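Immunoreactive 84kD antigen PG93 (Porphyromonas gingivalis, PDB 5M11) serves as an essential cell-surface component of the type-IX secretion system, and binds zinc and calcium ions. Local coordinates at residues A[334-346]-A[367-379]. Numbering follows the deposited sequence.
With ZN (zinc ion), chain H.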
loop_
_atom_site.group_PDB
_atom_site.type_symbol
_atom_site.label_atom_id
_atom_site.label_comp_id
_atom_site.label_asym_id
_atom_site.label_seq_id
_atom_site.Cartn_x
_atom_site.Cartn_y
_atom_site.Cartn_z
ATOM N N GLY A 334 -2.691 -18.401 -2.753
ATOM C CA GLY A 334 -3.966 -19.050 -2.499
ATOM C C GLY A 334 -3.855 -20.510 -2.880
ATOM O O GLY A 334 -2.745 -21.006 -3.118
ATOM N N THR A 335 -5.000 -21.216 -2.938
ATOM C CA THR A 335 -5.021 -22.623 -3.351
ATOM C C THR A 335 -4.881 -22.629 -4.880
ATOM O O THR A 335 -4.170 -23.467 -5.446
ATOM C CB THR A 335 -6.291 -23.334 -2.835
ATOM O OG1 THR A 335 -6.429 -23.108 -1.430
ATOM C CG2 THR A 335 -6.288 -24.838 -3.123
ATOM N N ASN A 336 -5.555 -21.648 -5.525
ATOM C CA ASN A 336 -5.595 -21.403 -6.968
ATOM C C ASN A 336 -5.783 -19.872 -7.252
ATOM O O ASN A 336 -6.358 -19.514 -8.289
ATOM C CB ASN A 336 -6.722 -22.246 -7.636
ATOM C CG ASN A 336 -6.736 -23.726 -7.289
ATOM O OD1 ASN A 336 -5.986 -24.541 -7.845
ATOM N ND2 ASN A 336 -7.573 -24.095 -6.331
ATOM N N LEU A 337 -5.292 -18.976 -6.327
ATOM C CA LEU A 337 -5.352 -17.498 -6.460
ATOM C C LEU A 337 -4.111 -17.034 -7.259
ATOM O O LEU A 337 -3.180 -16.414 -6.730
ATOM C CB LEU A 337 -5.480 -16.788 -5.078
ATOM C CG LEU A 337 -5.749 -15.253 -5.044
ATOM C CD1 LEU A 337 -7.119 -14.890 -5.615
ATOM C CD2 LEU A 337 -5.661 -14.718 -3.629
ATOM N N MET A 338 -4.117 -17.399 -8.550
ATOM C CA MET A 338 -3.050 -17.169 -9.518
ATOM C C MET A 338 -3.397 -16.010 -10.454
ATOM O O MET A 338 -4.343 -15.264 -10.190
ATOM C CB MET A 338 -2.804 -18.467 -10.322
ATOM C CG MET A 338 -2.078 -19.540 -9.532
ATOM S SD MET A 338 -2.092 -21.173 -10.311
ATOM C CE MET A 338 -0.786 -20.981 -11.526
ATOM N N GLY A 339 -2.599 -15.855 -11.512
ATOM C CA GLY A 339 -2.791 -14.846 -12.544
ATOM C C GLY A 339 -2.302 -13.445 -12.240
ATOM O O GLY A 339 -2.478 -12.551 -13.082
ATOM N N HIS A 340 -1.716 -13.224 -11.035
ATOM C CA HIS A 340 -1.195 -11.908 -10.672
ATOM C C HIS A 340 0.146 -11.743 -11.345
ATOM O O HIS A 340 1.052 -12.531 -11.082
ATOM C CB HIS A 340 -1.085 -11.716 -9.148
ATOM C CG HIS A 340 -0.820 -10.292 -8.755
ATOM N ND1 HIS A 340 0.417 -9.702 -8.958
ATOM C CD2 HIS A 340 -1.651 -9.378 -8.201
ATOM C CE1 HIS A 340 0.296 -8.454 -8.531
ATOM N NE2 HIS A 340 -0.930 -8.212 -8.064
ATOM N N ALA A 341 0.266 -10.742 -12.237
ATOM C CA ALA A 341 1.488 -10.446 -12.985
ATOM C C ALA A 341 2.730 -10.402 -12.065
ATOM O O ALA A 341 2.706 -9.751 -11.015
ATOM C CB ALA A 341 1.333 -9.129 -13.723
ATOM N N GLY A 342 3.759 -11.165 -12.446
ATOM C CA GLY A 342 5.017 -11.260 -11.715
ATOM C C GLY A 342 5.693 -9.911 -11.633
ATOM O O GLY A 342 5.665 -9.143 -12.612
ATOM N N MET A 343 6.240 -9.586 -10.437
ATOM C CA MET A 343 6.895 -8.310 -10.177
ATOM C C MET A 343 7.885 -8.434 -9.010
ATOM O O MET A 343 7.535 -8.871 -7.904
ATOM C CB MET A 343 5.842 -7.209 -9.915
ATOM C CG MET A 343 6.397 -5.858 -9.518
ATOM S SD MET A 343 7.089 -4.864 -10.860
ATOM C CE MET A 343 5.588 -4.394 -11.761
ATOM N N VAL A 344 9.133 -8.052 -9.277
ATOM C CA VAL A 344 10.191 -8.045 -8.278
ATOM C C VAL A 344 10.644 -6.581 -8.172
ATOM O O VAL A 344 10.888 -5.923 -9.187
ATOM C CB VAL A 344 11.340 -9.046 -8.592
ATOM C CG1 VAL A 344 12.409 -9.009 -7.515
ATOM C CG2 VAL A 344 10.814 -10.468 -8.748
ATOM N N LYS A 345 10.685 -6.058 -6.951
ATOM C CA LYS A 345 11.063 -4.677 -6.739
ATOM C C LYS A 345 12.253 -4.589 -5.814
ATOM O O LYS A 345 12.242 -5.198 -4.741
ATOM C CB LYS A 345 9.888 -3.902 -6.166
ATOM C CG LYS A 345 8.798 -3.653 -7.173
ATOM C CD LYS A 345 7.470 -3.345 -6.530
ATOM C CE LYS A 345 6.891 -4.525 -5.801
ATOM N NZ LYS A 345 5.731 -4.103 -5.012
ATOM N N LEU A 346 13.285 -3.833 -6.231
ATOM C CA LEU A 346 14.495 -3.593 -5.448
ATOM C C LEU A 346 14.658 -2.107 -5.235
ATOM O O LEU A 346 14.566 -1.343 -6.208
ATOM C CB LEU A 346 15.761 -4.163 -6.104
ATOM C CG LEU A 346 15.784 -5.576 -6.691
ATOM C CD1 LEU A 346 17.201 -6.024 -6.838
ATOM C CD2 LEU A 346 15.047 -6.607 -5.834
ATOM N N GLY A 367 8.060 -19.993 -23.599
ATOM C CA GLY A 367 6.744 -20.254 -23.044
ATOM C C GLY A 367 6.731 -20.630 -21.583
ATOM O O GLY A 367 7.007 -21.779 -21.222
ATOM N N PHE A 368 6.414 -19.621 -20.747
ATOM C CA PHE A 368 6.193 -19.590 -19.291
ATOM C C PHE A 368 5.510 -18.250 -19.031
ATOM O O PHE A 368 5.523 -17.401 -19.931
ATOM C CB PHE A 368 7.472 -19.814 -18.466
ATOM C CG PHE A 368 8.559 -18.799 -18.695
ATOM C CD1 PHE A 368 8.729 -17.734 -17.820
ATOM C CD2 PHE A 368 9.430 -18.920 -19.773
ATOM C CE1 PHE A 368 9.745 -16.798 -18.027
ATOM C CE2 PHE A 368 10.435 -17.975 -19.988
ATOM C CZ PHE A 368 10.586 -16.922 -19.114
ATOM N N SER A 369 4.859 -18.060 -17.880
ATOM C CA SER A 369 4.086 -16.829 -17.739
ATOM C C SER A 369 4.647 -15.769 -16.761
ATOM O O SER A 369 4.184 -14.627 -16.832
ATOM C CB SER A 369 2.644 -17.156 -17.354
ATOM O OG SER A 369 2.540 -17.864 -16.130
ATOM N N PHE A 370 5.631 -16.101 -15.903
ATOM C CA PHE A 370 6.182 -15.189 -14.875
ATOM C C PHE A 370 5.066 -14.463 -14.122
ATOM O O PHE A 370 4.870 -13.253 -14.271
ATOM C CB PHE A 370 7.244 -14.177 -15.370
ATOM C CG PHE A 370 7.947 -13.506 -14.198
ATOM C CD1 PHE A 370 8.652 -14.257 -13.262
ATOM C CD2 PHE A 370 7.855 -12.132 -14.002
ATOM C CE1 PHE A 370 9.276 -13.641 -12.174
ATOM C CE2 PHE A 370 8.478 -11.519 -12.907
ATOM C CZ PHE A 370 9.182 -12.276 -12.001
ATOM N N ASN A 371 4.308 -15.247 -13.355
ATOM C CA ASN A 371 3.209 -14.783 -12.524
ATOM C C ASN A 371 3.400 -15.259 -11.098
ATOM O O ASN A 371 4.076 -16.264 -10.851
ATOM C CB ASN A 371 1.853 -15.291 -13.058
ATOM C CG ASN A 371 1.345 -14.669 -14.339
ATOM O OD1 ASN A 371 1.434 -13.456 -14.580
ATOM N ND2 ASN A 371 0.701 -15.488 -15.147
ATOM N N ASP A 372 2.759 -14.539 -10.170
ATOM C CA ASP A 372 2.684 -14.792 -8.741
ATOM C C ASP A 372 4.049 -15.076 -8.143
ATOM O O ASP A 372 4.279 -16.163 -7.605
ATOM C CB ASP A 372 1.697 -15.934 -8.420
ATOM C CG ASP A 372 0.449 -15.947 -9.279
ATOM O OD1 ASP A 372 -0.391 -15.028 -9.123
ATOM O OD2 ASP A 372 0.315 -16.873 -10.115
ATOM N N ALA A 373 4.956 -14.089 -8.240
ATOM C CA ALA A 373 6.264 -14.136 -7.590
ATOM C C ALA A 373 5.992 -13.935 -6.096
ATOM O O ALA A 373 5.454 -12.896 -5.717
ATOM C CB ALA A 373 7.169 -13.053 -8.157
ATOM N N ILE A 374 6.242 -14.954 -5.267
ATOM C CA ILE A 374 5.838 -14.880 -3.859
ATOM C C ILE A 374 6.983 -14.958 -2.805
ATOM O O ILE A 374 6.694 -14.745 -1.614
ATOM C CB ILE A 374 4.784 -15.974 -3.559
ATOM C CG1 ILE A 374 5.214 -17.336 -4.118
ATOM C CG2 ILE A 374 3.413 -15.563 -4.075
ATOM C CD1 ILE A 374 4.847 -18.382 -3.303
ATOM N N ASP A 375 8.237 -15.276 -3.201
ATOM C CA ASP A 375 9.343 -15.313 -2.237
ATOM C C ASP A 375 10.686 -14.950 -2.891
ATOM O O ASP A 375 10.930 -15.227 -4.067
ATOM C CB ASP A 375 9.449 -16.670 -1.494
ATOM C CG ASP A 375 9.888 -16.607 -0.021
ATOM O OD1 ASP A 375 10.496 -15.581 0.391
ATOM O OD2 ASP A 375 9.659 -17.593 0.707
ATOM N N ILE A 376 11.535 -14.288 -2.100
ATOM C CA ILE A 376 12.876 -13.856 -2.466
ATOM C C ILE A 376 13.881 -14.545 -1.554
ATOM O O ILE A 376 13.570 -14.858 -0.391
ATOM C CB ILE A 376 13.037 -12.305 -2.386
ATOM C CG1 ILE A 376 11.752 -11.529 -2.834
ATOM C CG2 ILE A 376 14.293 -11.823 -3.148
ATOM C CD1 ILE A 376 11.445 -11.467 -4.368
ATOM N N ALA A 377 15.086 -14.797 -2.096
ATOM C CA ALA A 377 16.237 -15.334 -1.381
ATOM C C ALA A 377 17.460 -14.666 -1.953
ATOM O O ALA A 377 17.726 -14.815 -3.137
ATOM C CB ALA A 377 16.312 -16.850 -1.496
ATOM N N VAL A 378 18.140 -13.850 -1.147
ATOM C CA VAL A 378 19.329 -13.097 -1.560
ATOM C C VAL A 378 20.581 -13.842 -1.105
ATOM O O VAL A 378 20.637 -14.310 0.034
ATOM C CB VAL A 378 19.311 -11.655 -0.984
ATOM C CG1 VAL A 378 20.418 -10.809 -1.592
ATOM C CG2 VAL A 378 17.961 -10.997 -1.186
ATOM N N SER A 379 21.602 -13.914 -1.955
ATOM C CA SER A 379 22.829 -14.568 -1.532
ATOM C C SER A 379 23.604 -13.670 -0.555
ATOM O O SER A 379 23.324 -12.475 -0.446
ATOM C CB SER A 379 23.695 -14.925 -2.731
ATOM O OG SER A 379 24.188 -13.748 -3.345
HETATM ZN ZN ZN H . -1.664 -6.244 -7.698
#
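The carboxylate of Asp372 accepts the backbone N-H groups of Gly339 and His340: OD1 takes His340 N at 2.9 Å on its syn side, 35° out of the carboxylate plane, while OD2 draws a weak, long bond from Gly339 N. Here two neighbouring blades of a beta-propeller meet, the loop leading into strand 343-347 of one and that leading into strand 373-378 of the next. With CG turned beside its own backbone N (chi1 -38°), Asp372 brings the acid back to loop 337-340 although its CB leaves the backbone on the far side from it. Asp372 N in turn donates to His340 O at 2.8 Å, so one residue grips His340 at both N and O. Together with Gly342 N to Phe370 O (3.0 Å) this bond flanks Ala341 and Asn371, a lone antiparallel, non-hydrogen-bonded bridge. Gly342 has no side chain, and the Phe370 ring packs obliquely on its backbone, CA 3.7 Å from CE2. Farther along, branched Val344 suits its place by offering one methyl to each neighbour: CG2 meets the ring edge at Phe370 CZ, and CG1 reaches Ile376 CD1, apolar contacts across the seam between blades, with Phe396 edge-to-face against Phe370. The imidazole of His340 leads away from the seam, its ND1 bonded to Ala341 O, and its NE2 binds the zinc ion at 2.1 Å, a site shared with Asp315 OD2.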